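Local structure of arylesterase (Sulfolobus solfataricus, 5L2P) at residues Q12-K16 against A17-D21; Q32-N35 against E36-K40; I55-D59 against Y60-I64; D138-E142 against L143-K147. The protein hydrolyses aromatic esters, p-nitrophenyl fatty acid esters and organophosphates such as paraoxon, as a serine esterase of the GDXG lipolytic family. All coordinates share one frame; numbering follows the deposited sequence.

Interaction 1: Q12-K16 against A17-D21; sequences QVYYK and ANIID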
loop_
_atom_site.group_PDB
_atom_site.type_symbol
_atom_site.label_atom_id
_atom_site.label_comp_id
_atom_site.label_asym_id
_atom_site.label_seq_id
_atom_site.Cartn_x
_atom_site.Cartn_y
_atom_site.Cartn_z
ATOM N N GLN A 12 -9.140 12.997 19.489
ATOM C CA GLN A 12 -10.184 12.757 20.503
ATOM C C GLN A 12 -10.789 14.069 21.010
ATOM O O GLN A 12 -12.013 14.204 21.086
ATOM C CB GLN A 12 -9.641 11.946 21.679
ATOM C CG GLN A 12 -9.334 10.509 21.276
ATOM C CD GLN A 12 -8.408 9.760 22.234
ATOM O OE1 GLN A 12 -8.002 10.273 23.281
ATOM N NE2 GLN A 12 -8.052 8.529 21.856
ATOM N N VAL A 13 -9.941 15.026 21.338
ATOM C CA VAL A 13 -10.387 16.318 21.840
ATOM C C VAL A 13 -11.093 17.102 20.722
ATOM O O VAL A 13 -12.108 17.768 20.972
ATOM C CB VAL A 13 -9.204 17.144 22.419
ATOM C CG1 VAL A 13 -9.607 18.579 22.693
ATOM C CG2 VAL A 13 -8.651 16.485 23.660
ATOM N N TYR A 14 -10.558 17.022 19.509
ATOM C CA TYR A 14 -11.104 17.808 18.401
ATOM C C TYR A 14 -12.549 17.444 18.079
ATOM O O TYR A 14 -13.400 18.313 17.875
ATOM C CB TYR A 14 -10.260 17.616 17.160
ATOM C CG TYR A 14 -10.834 18.233 15.882
ATOM C CD1 TYR A 14 -10.841 19.626 15.663
ATOM C CD2 TYR A 14 -11.318 17.411 14.875
ATOM C CE1 TYR A 14 -11.326 20.159 14.487
ATOM C CE2 TYR A 14 -11.788 17.930 13.679
ATOM C CZ TYR A 14 -11.805 19.294 13.490
ATOM O OH TYR A 14 -12.269 19.781 12.275
ATOM N N TYR A 15 -12.831 16.148 18.006
ATOM C CA TYR A 15 -14.163 15.676 17.625
ATOM C C TYR A 15 -15.163 15.859 18.771
ATOM O O TYR A 15 -16.349 16.110 18.515
ATOM C CB TYR A 15 -14.130 14.220 17.119
ATOM C CG TYR A 15 -13.552 14.121 15.750
ATOM C CD1 TYR A 15 -14.259 14.596 14.646
ATOM C CD2 TYR A 15 -12.274 13.571 15.532
ATOM C CE1 TYR A 15 -13.727 14.521 13.368
ATOM C CE2 TYR A 15 -11.714 13.513 14.257
ATOM C CZ TYR A 15 -12.443 13.980 13.181
ATOM O OH TYR A 15 -11.898 13.924 11.922
ATOM N N LYS A 16 -14.678 15.724 20.014
ATOM C CA LYS A 16 -15.505 15.977 21.218
ATOM C C LYS A 16 -15.910 17.439 21.321
ATOM O O LYS A 16 -16.977 17.738 21.791
ATOM C CB LYS A 16 -14.756 15.584 22.503
ATOM C CG LYS A 16 -14.718 14.090 22.802
ATOM C CD LYS A 16 -13.702 13.776 23.919
ATOM C CE LYS A 16 -13.936 12.491 24.690
ATOM N NZ LYS A 16 -14.644 11.410 23.946
ATOM N N ALA A 17 -15.041 18.340 20.867
ATOM C CA ALA A 17 -15.278 19.781 20.887
ATOM C C ALA A 17 -16.433 20.207 19.997
ATOM O O ALA A 17 -17.149 21.137 20.330
ATOM C CB ALA A 17 -14.011 20.539 20.502
ATOM N N ASN A 18 -16.616 19.535 18.870
ATOM C CA ASN A 18 -17.723 19.813 17.959
ATOM C C ASN A 18 -17.736 21.268 17.469
ATOM O O ASN A 18 -18.683 22.017 17.702
ATOM C CB ASN A 18 -19.077 19.441 18.584
ATOM C CG ASN A 18 -20.186 19.331 17.536
ATOM O OD1 ASN A 18 -19.915 19.058 16.348
ATOM N ND2 ASN A 18 -21.424 19.531 17.953
ATOM N N ILE A 19 -16.669 21.658 16.777
ATOM C CA ILE A 19 -16.486 23.022 16.297
ATOM C C ILE A 19 -17.334 23.232 15.038
ATOM O O ILE A 19 -18.050 24.235 14.938
ATOM C CB ILE A 19 -15.002 23.289 15.946
ATOM C CG1 ILE A 19 -14.093 23.180 17.186
ATOM C CG2 ILE A 19 -14.848 24.632 15.231
ATOM C CD1 ILE A 19 -12.622 22.996 16.829
ATOM N N ILE A 20 -17.237 22.295 14.082
ATOM C CA ILE A 20 -17.915 22.414 12.797
ATOM C C ILE A 20 -19.306 21.786 12.858
ATOM O O ILE A 20 -19.440 20.575 12.736
ATOM C CB ILE A 20 -17.112 21.796 11.629
ATOM C CG1 ILE A 20 -15.721 22.442 11.540
ATOM C CG2 ILE A 20 -17.851 22.012 10.316
ATOM C CD1 ILE A 20 -14.800 21.881 10.480
ATOM N N ASP A 21 -20.337 22.610 13.066
ATOM C CA ASP A 21 -21.688 22.168 12.791
ATOM C C ASP A 21 -22.554 23.362 12.504
ATOM O O ASP A 21 -22.545 24.349 13.232
ATOM C CB ASP A 21 -22.277 21.325 13.920
ATOM C CG ASP A 21 -22.317 22.055 15.245
ATOM O OD1 ASP A 21 -21.387 22.875 15.487
ATOM O OD2 ASP A 21 -23.257 21.778 16.034
#
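Tyr14 meets Ile19 and Ile20 where helix 5-17 gives way to the loop that leads toward helix 27-39. Its CG lies anti to the backbone N (chi1 172°), which swings the ring toward the C-terminal end of the helix although the side chain sets off away from the loop. There Ile19 CD1 comes to 3.9 Å from Tyr14 CE1, approaching the ring obliquely, the two side chains crossing at about a right angle. Farther out, Ile20 CD1 lies 3.7 Å from Tyr14 OH, so the loop meets the tyrosine along its CD1-CE1 side and at its hydroxyl end. Ala17 makes the polar link: its N donates to Val13 O at 3.0 Å, with an N-H...O angle of 142° and the donor tilted from the carbonyl plane. The Ala17 methyl lies beside the same Val13 carbonyl. Asn18 then leaves helical geometry with positive phi (58°), and this change of direction brings Ile19 back against the tyrosine. Outside the two segments, Leu37 of helix 27-39 touches both Tyr14 and Ile19, while the ring of Phe203 meets that of Tyr14. The neighbouring Tyr15 hydroxyl is hydrogen-bonded to Phe203 N and Asp205 OD2. Across 12-16 and 17-21, the backbone bond from Ala17 N closes the turn; beyond it the meeting is apolar, side chain against side chain, and is probably held by dispersion together with the packing of Leu37.

Interaction 2: Q32-N35 against E36-K40; sequences QKVN and ELLAK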
loop_
_atom_site.group_PDB
_atom_site.type_symbol
_atom_site.label_atom_id
_atom_site.label_comp_id
_atom_site.label_asym_id
_atom_site.label_seq_id
_atom_site.Cartn_x
_atom_site.Cartn_y
_atom_site.Cartn_z
ATOM N N GLN A 32 -14.061 31.650 12.037
ATOM C CA GLN A 32 -13.325 32.237 13.152
ATOM C C GLN A 32 -12.899 31.188 14.171
ATOM O O GLN A 32 -11.770 31.241 14.659
ATOM C CB GLN A 32 -14.202 33.306 13.812
ATOM C CG GLN A 32 -13.608 33.990 15.040
ATOM C CD GLN A 32 -14.463 35.143 15.527
ATOM O OE1 GLN A 32 -15.218 35.732 14.754
ATOM N NE2 GLN A 32 -14.346 35.474 16.807
ATOM N N LYS A 33 -13.774 30.242 14.504
ATOM C CA LYS A 33 -13.434 29.248 15.519
ATOM C C LYS A 33 -12.290 28.319 15.056
ATOM O O LYS A 33 -11.444 27.941 15.865
ATOM C CB LYS A 33 -14.646 28.412 15.887
ATOM C CG LYS A 33 -14.630 27.868 17.315
ATOM C CD LYS A 33 -15.995 27.274 17.697
ATOM C CE LYS A 33 -17.083 28.315 18.015
ATOM N NZ LYS A 33 -17.040 28.762 19.442
ATOM N N VAL A 34 -12.268 27.955 13.763
ATOM C CA VAL A 34 -11.199 27.168 13.221
ATOM C C VAL A 34 -9.911 27.997 13.123
ATOM O O VAL A 34 -8.816 27.497 13.390
ATOM C CB VAL A 34 -11.563 26.590 11.835
ATOM C CG1 VAL A 34 -10.332 25.915 11.169
ATOM C CG2 VAL A 34 -12.743 25.623 11.976
ATOM N N ASN A 35 -10.021 29.261 12.723
ATOM C CA ASN A 35 -8.851 30.140 12.654
ATOM C C ASN A 35 -8.137 30.261 13.995
ATOM O O ASN A 35 -6.913 30.261 14.025
ATOM C CB ASN A 35 -9.233 31.513 12.121
ATOM C CG ASN A 35 -9.487 31.514 10.614
ATOM O OD1 ASN A 35 -9.224 30.536 9.917
ATOM N ND2 ASN A 35 -9.977 32.624 10.103
ATOM N N GLU A 36 -8.904 30.351 15.090
ATOM C CA GLU A 36 -8.364 30.448 16.455
ATOM C C GLU A 36 -7.636 29.148 16.804
ATOM O O GLU A 36 -6.582 29.182 17.458
ATOM C CB GLU A 36 -9.472 30.669 17.474
ATOM C CG GLU A 36 -10.324 31.928 17.287
ATOM C CD GLU A 36 -9.758 33.191 17.900
ATOM O OE1 GLU A 36 -8.754 33.084 18.636
ATOM O OE2 GLU A 36 -10.326 34.276 17.621
ATOM N N LEU A 37 -8.203 28.009 16.389
ATOM C CA LEU A 37 -7.557 26.672 16.558
ATOM C C LEU A 37 -6.209 26.589 15.850
ATOM O O LEU A 37 -5.232 26.113 16.425
ATOM C CB LEU A 37 -8.460 25.523 16.032
ATOM C CG LEU A 37 -7.911 24.083 15.900
ATOM C CD1 LEU A 37 -7.363 23.579 17.225
ATOM C CD2 LEU A 37 -8.978 23.083 15.421
ATOM N N LEU A 38 -6.168 27.046 14.610
ATOM C CA LEU A 38 -4.964 26.935 13.782
ATOM C C LEU A 38 -3.879 27.900 14.278
ATOM O O LEU A 38 -2.681 27.575 14.246
ATOM C CB LEU A 38 -5.284 27.226 12.307
ATOM C CG LEU A 38 -6.225 26.248 11.619
ATOM C CD1 LEU A 38 -6.626 26.810 10.257
ATOM C CD2 LEU A 38 -5.654 24.851 11.519
ATOM N N ALA A 39 -4.302 29.078 14.722
ATOM C CA ALA A 39 -3.376 30.116 15.131
ATOM C C ALA A 39 -2.680 29.761 16.460
ATOM O O ALA A 39 -1.589 30.225 16.723
ATOM C CB ALA A 39 -4.112 31.423 15.247
ATOM N N LYS A 40 -3.310 28.945 17.297
ATOM C CA LYS A 40 -2.716 28.534 18.572
ATOM C C LYS A 40 -1.878 27.243 18.468
ATOM O O LYS A 40 -1.308 26.813 19.444
ATOM C CB LYS A 40 -3.821 28.338 19.614
ATOM C CG LYS A 40 -4.624 29.615 19.907
ATOM C CD LYS A 40 -5.972 29.332 20.582
ATOM C CE LYS A 40 -5.909 29.086 22.085
ATOM N NZ LYS A 40 -5.920 30.377 22.820
#
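Glu36 N donates to Gln32 O at 3.0 Å with an N-H...O angle of 155°, one of four consecutive i to i+4 backbone bonds across these residues. Leu38 N to Val34 O and Ala39 N to Asn35 O are equally short, each 3.0 Å, whereas Leu37 N to Lys33 O is longer at 3.3 Å. The Leu38 donor lies nearly along the C=O axis of Val34; the other three are tilted from their carbonyl planes. Side chains follow the same spacing. Val34 and Leu38 lie side by side and point the same way, with Val34 CG1 3.9 Å from Leu38 CD1. Leu38 CG sits beside its own backbone N, anti to the carbonyl carbon (chi1 -64°), an orientation that sends it back along the helix toward Val34. Were Leu38 shortened to an alanine, Val34 CG1 would probably lose this apolar neighbour and a gap would open beside it. Gln32 and Glu36 also run alongside each other, but their meeting is loose: Glu36 OE2 is 4.2 Å from the aliphatic Gln32 CG, and the amide and carboxylate planes are 46° apart. Asn35 directs its polar end elsewhere, OD1 accepting from Gly89 N, while Leu88 touches both Asn35 and Val34. The arrangement is that of the last turns of an alpha-helix, with i to i+4 pairing in backbone and side chains alike; here helix 27-39 brings the Leu38 side chain to about 9 and 8 Å from those of Ser156 and His281, inferred active-site residues of an alpha/beta hydrolase, without touching them.

Interaction 3: I55-D59 against Y60-I64; sequences IKLED and YELPI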
loop_
_atom_site.group_PDB
_atom_site.type_symbol
_atom_site.label_atom_id
_atom_site.label_comp_id
_atom_site.label_asym_id
_atom_site.label_seq_id
_atom_site.Cartn_x
_atom_site.Cartn_y
_atom_site.Cartn_z
ATOM N N ILE A 55 -0.703 45.615 -0.776
ATOM C CA ILE A 55 -0.369 45.769 -2.185
ATOM C C ILE A 55 -1.625 46.288 -2.873
ATOM O O ILE A 55 -2.733 45.760 -2.658
ATOM C CB ILE A 55 -0.003 44.425 -2.819
ATOM C CG1 ILE A 55 1.156 43.769 -2.080
ATOM C CG2 ILE A 55 0.250 44.575 -4.337
ATOM C CD1 ILE A 55 1.381 42.327 -2.493
ATOM N N LYS A 56 -1.457 47.311 -3.694
ATOM C CA LYS A 56 -2.584 47.967 -4.355
ATOM C C LYS A 56 -2.906 47.279 -5.677
ATOM O O LYS A 56 -2.150 47.408 -6.641
ATOM C CB LYS A 56 -2.254 49.427 -4.606
ATOM C CG LYS A 56 -3.488 50.286 -4.854
ATOM C CD LYS A 56 -3.128 51.737 -5.139
ATOM C CE LYS A 56 -4.174 52.723 -4.605
ATOM N NZ LYS A 56 -3.845 54.130 -4.964
ATOM N N LEU A 57 -4.001 46.516 -5.719
ATOM C CA LEU A 57 -4.502 45.940 -6.974
ATOM C C LEU A 57 -5.623 46.847 -7.493
ATOM O O LEU A 57 -6.112 47.711 -6.757
ATOM C CB LEU A 57 -4.995 44.504 -6.762
ATOM C CG LEU A 57 -3.959 43.586 -6.088
ATOM C CD1 LEU A 57 -4.591 42.274 -5.624
ATOM C CD2 LEU A 57 -2.703 43.348 -6.958
ATOM N N GLU A 58 -6.021 46.676 -8.753
ATOM C CA GLU A 58 -7.007 47.593 -9.359
ATOM C C GLU A 58 -8.406 47.514 -8.702
ATOM O O GLU A 58 -9.129 48.513 -8.673
ATOM C CB GLU A 58 -7.053 47.448 -10.897
ATOM C CG GLU A 58 -5.878 48.162 -11.594
ATOM C CD GLU A 58 -5.928 48.143 -13.129
ATOM O OE1 GLU A 58 -6.019 47.047 -13.732
ATOM O OE2 GLU A 58 -5.846 49.231 -13.747
ATOM N N ASP A 59 -8.759 46.368 -8.127
ATOM C CA ASP A 59 -10.067 46.187 -7.488
ATOM C C ASP A 59 -9.991 45.872 -5.977
ATOM O O ASP A 59 -11.018 45.598 -5.346
ATOM C CB ASP A 59 -10.839 45.056 -8.206
ATOM C CG ASP A 59 -10.152 43.676 -8.073
ATOM O OD1 ASP A 59 -8.902 43.613 -7.978
ATOM O OD2 ASP A 59 -10.870 42.652 -8.088
ATOM N N TYR A 60 -8.790 45.901 -5.406
ATOM C CA TYR A 60 -8.575 45.382 -4.046
ATOM C C TYR A 60 -7.218 45.801 -3.482
ATOM O O TYR A 60 -6.263 46.115 -4.217
ATOM C CB TYR A 60 -8.650 43.837 -4.052
ATOM C CG TYR A 60 -8.779 43.178 -2.690
ATOM C CD1 TYR A 60 -9.960 43.302 -1.955
ATOM C CD2 TYR A 60 -7.748 42.391 -2.158
ATOM C CE1 TYR A 60 -10.111 42.691 -0.723
ATOM C CE2 TYR A 60 -7.882 41.787 -0.911
ATOM C CZ TYR A 60 -9.070 41.938 -0.199
ATOM O OH TYR A 60 -9.218 41.311 1.021
ATOM N N GLU A 61 -7.138 45.804 -2.157
ATOM C CA GLU A 61 -5.877 46.082 -1.437
ATOM C C GLU A 61 -5.487 44.779 -0.778
ATOM O O GLU A 61 -6.142 44.344 0.165
ATOM C CB GLU A 61 -6.053 47.184 -0.382
ATOM C CG GLU A 61 -6.517 48.533 -0.925
ATOM C CD GLU A 61 -6.987 49.461 0.197
ATOM O OE1 GLU A 61 -6.321 49.392 1.278
ATOM O OE2 GLU A 61 -7.993 50.236 0.012
ATOM N N LEU A 62 -4.434 44.141 -1.272
ATOM C CA LEU A 62 -4.068 42.796 -0.794
ATOM C C LEU A 62 -3.112 42.865 0.394
ATOM O O LEU A 62 -1.979 43.299 0.238
ATOM C CB LEU A 62 -3.438 41.997 -1.934
ATOM C CG LEU A 62 -2.813 40.633 -1.663
ATOM C CD1 LEU A 62 -3.873 39.741 -1.088
ATOM C CD2 LEU A 62 -2.286 40.066 -2.984
ATOM N N PRO A 63 -3.569 42.450 1.587
ATOM C CA PRO A 63 -2.688 42.578 2.754
ATOM C C PRO A 63 -1.542 41.546 2.722
ATOM O O PRO A 63 -1.754 40.409 2.350
ATOM C CB PRO A 63 -3.618 42.323 3.961
ATOM C CG PRO A 63 -4.990 42.320 3.412
ATOM C CD PRO A 63 -4.902 41.951 1.953
ATOM N N ILE A 64 -0.352 41.971 3.122
ATOM C CA ILE A 64 0.771 41.088 3.298
ATOM C C ILE A 64 1.496 41.375 4.602
ATOM O O ILE A 64 1.326 42.428 5.185
ATOM C CB ILE A 64 1.776 41.199 2.120
ATOM C CG1 ILE A 64 2.278 42.618 1.971
ATOM C CG2 ILE A 64 1.110 40.767 0.826
ATOM C CD1 ILE A 64 3.457 42.712 1.001
#
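Ile55 and Leu62 form an antiparallel hydrogen-bonded pair in the beta hairpin of strands 49-56 and 61-68, which lies at one edge of the central sheet. Two bonds define the pair: Ile55 N to Leu62 O at 2.8 Å, and Leu62 N to Ile55 O at 2.7 Å, the latter donor lying in the carbonyl plane. Lys56 and Glu61 make the next, non-hydrogen-bonded pair, with their side chains on the other face from Ile55 and Leu62.

Followed outward, Ile55 begins with CB 4.3 Å from Leu62 CB. Its CG1 next passes Leu62 O and reaches Ile64 CD1 at 4.0 Å. At the tip, Ile55 CD1 lies 3.7 Å from Ile64 CG2, the two isoleucines crossing at about a right angle. Ile64 CG1 is held between its backbone N and carbonyl carbon (chi1 58°), and this rotation places CG2 and CD1 beside Ile55. Trp135 of helix 124-138 touches both isoleucines, and Ile110 of strand 108-112 also meets Ile64.

Nearer the turn, Leu57 CD1 touches Leu62 CB at 3.9 Å, continuing the apolar face toward the chain reversal. On the loop, Asp59 forms a salt bridge with Arg115, which also makes a cation-pi contact with Tyr60. The backbone bond closest to the reversal runs from Leu57 N to Tyr60 O, 2.7 Å long, with a C=O...N angle of 173°.

Interaction 4: D138-E142 against L143-K147; sequences DNAGE and LGIDK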
loop_
_atom_site.group_PDB
_atom_site.type_symbol
_atom_site.label_atom_id
_atom_site.label_comp_id
_atom_site.label_asym_id
_atom_site.label_seq_id
_atom_site.Cartn_x
_atom_site.Cartn_y
_atom_site.Cartn_z
ATOM N N ASP A 138 8.982 42.947 -8.678
ATOM C CA ASP A 138 9.038 44.375 -9.006
ATOM C C ASP A 138 9.653 45.247 -7.909
ATOM O O ASP A 138 10.255 46.255 -8.216
ATOM C CB ASP A 138 7.643 44.911 -9.332
ATOM C CG ASP A 138 7.101 44.371 -10.648
ATOM O OD1 ASP A 138 7.885 43.752 -11.402
ATOM O OD2 ASP A 138 5.892 44.561 -10.933
ATOM N N ASN A 139 9.492 44.869 -6.647
ATOM C CA ASN A 139 10.112 45.581 -5.513
ATOM C C ASN A 139 11.356 44.904 -4.926
ATOM O O ASN A 139 11.659 45.097 -3.757
ATOM C CB ASN A 139 9.085 45.764 -4.390
ATOM C CG ASN A 139 7.907 46.593 -4.813
ATOM O OD1 ASN A 139 7.398 46.458 -5.908
ATOM N ND2 ASN A 139 7.486 47.469 -3.953
ATOM N N ALA A 140 12.028 44.088 -5.725
ATOM C CA ALA A 140 13.164 43.261 -5.264
ATOM C C ALA A 140 14.296 44.063 -4.645
ATOM O O ALA A 140 14.885 43.667 -3.638
ATOM C CB ALA A 140 13.708 42.452 -6.436
ATOM N N GLY A 141 14.615 45.189 -5.271
ATOM C CA GLY A 141 15.664 46.090 -4.779
ATOM C C GLY A 141 15.303 46.699 -3.438
ATOM O O GLY A 141 16.151 46.800 -2.555
ATOM N N GLU A 142 14.031 47.087 -3.290
ATOM C CA GLU A 142 13.502 47.689 -2.060
ATOM C C GLU A 142 13.554 46.671 -0.921
ATOM O O GLU A 142 13.858 47.023 0.220
ATOM C CB GLU A 142 12.056 48.160 -2.296
ATOM C CG GLU A 142 11.477 49.084 -1.241
ATOM C CD GLU A 142 12.060 50.494 -1.308
ATOM O OE1 GLU A 142 12.730 50.767 -2.331
ATOM O OE2 GLU A 142 11.883 51.288 -0.347
ATOM N N LEU A 143 13.280 45.408 -1.249
ATOM C CA LEU A 143 13.272 44.332 -0.260
ATOM C C LEU A 143 14.679 43.771 0.030
ATOM O O LEU A 143 14.870 43.012 0.945
ATOM C CB LEU A 143 12.318 43.233 -0.717
ATOM C CG LEU A 143 10.856 43.680 -0.962
ATOM C CD1 LEU A 143 10.033 42.659 -1.752
ATOM C CD2 LEU A 143 10.123 43.966 0.341
ATOM N N GLY A 144 15.661 44.153 -0.764
ATOM C CA GLY A 144 17.005 43.600 -0.663
ATOM C C GLY A 144 17.099 42.120 -1.056
ATOM O O GLY A 144 17.833 41.343 -0.430
ATOM N N ILE A 145 16.364 41.731 -2.089
ATOM C CA ILE A 145 16.374 40.344 -2.513
ATOM C C ILE A 145 16.775 40.218 -3.976
ATOM O O ILE A 145 16.581 41.145 -4.778
ATOM C CB ILE A 145 15.020 39.651 -2.272
ATOM C CG1 ILE A 145 13.886 40.373 -2.983
ATOM C CG2 ILE A 145 14.682 39.641 -0.785
ATOM C CD1 ILE A 145 12.960 39.444 -3.728
ATOM N N ASP A 146 17.318 39.045 -4.303
ATOM C CA ASP A 146 17.668 38.680 -5.669
ATOM C C ASP A 146 16.406 38.243 -6.413
ATOM O O ASP A 146 15.652 37.428 -5.928
ATOM C CB ASP A 146 18.732 37.577 -5.636
ATOM C CG ASP A 146 19.232 37.151 -7.057
ATOM O OD1 ASP A 146 18.678 37.594 -8.087
ATOM O OD2 ASP A 146 20.195 36.344 -7.133
ATOM N N LYS A 147 16.174 38.811 -7.594
ATOM C CA LYS A 147 15.063 38.411 -8.435
ATOM C C LYS A 147 15.098 36.943 -8.862
ATOM O O LYS A 147 14.042 36.361 -9.084
ATOM C CB LYS A 147 14.986 39.290 -9.678
ATOM C CG LYS A 147 14.467 40.701 -9.440
ATOM C CD LYS A 147 14.494 41.492 -10.746
ATOM C CE LYS A 147 14.081 42.931 -10.546
ATOM N NZ LYS A 147 14.302 43.740 -11.780
#
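Ala140 O accepts from Ile145 N at 2.9 Å, and the N-H...O angle of 174° makes this an almost straight bond. The same turn carries a weak bond from Gly144 N to Gly141 O, 3.2 Å long. One residue earlier in the chain, Leu143 N donates to Asn139 O at 3.0 Å. Positive phi at Gly144 (67°), a value that favours glycine, turns the chain out of the helix and brings Ile145 back over Ala140. Ile145 CG1 consequently lies 4.0 Å from Ala140 CB, while the aliphatic part of Lys147 reaches the same methyl, its CG 3.6 Å away. Elsewhere in the turn, Leu143 CD1 lies 4.2 Å from Asn139 CB. Beyond the segments, Leu143 also packs on Trp135 and Ile110. With an alanine in place of Leu143, Asn139 CB would probably lose its apolar neighbour and a gap would open against Trp135 and Ile110. The paired bonds and the glycine at C-prime define a Schellman motif, which here ends the short helix 140-143 before strand 150-155 of the alpha/beta hydrolase fold.

Interactions 1 and 2 are surface contacts that meet directly: Ile19 and Tyr14 of interaction 1 pack on Leu37 of interaction 2, joining the two N-terminal helices. Interactions 3 and 4 are partly buried and do not touch each other, their nearest atoms about 7 Å apart, yet both press apolar side chains on Trp135 of helix 124-138 and Ile110 of strand 108-112. The backbone chemistry of the four follows their place in the fold. Interaction 2 repeats helical bonds, interactions 1 and 4 end helices at residues of positive phi, and interaction 3 pairs strands. Interactions 1 and 4 lie on opposite sides of the chain's centre, about 44 Å between centres.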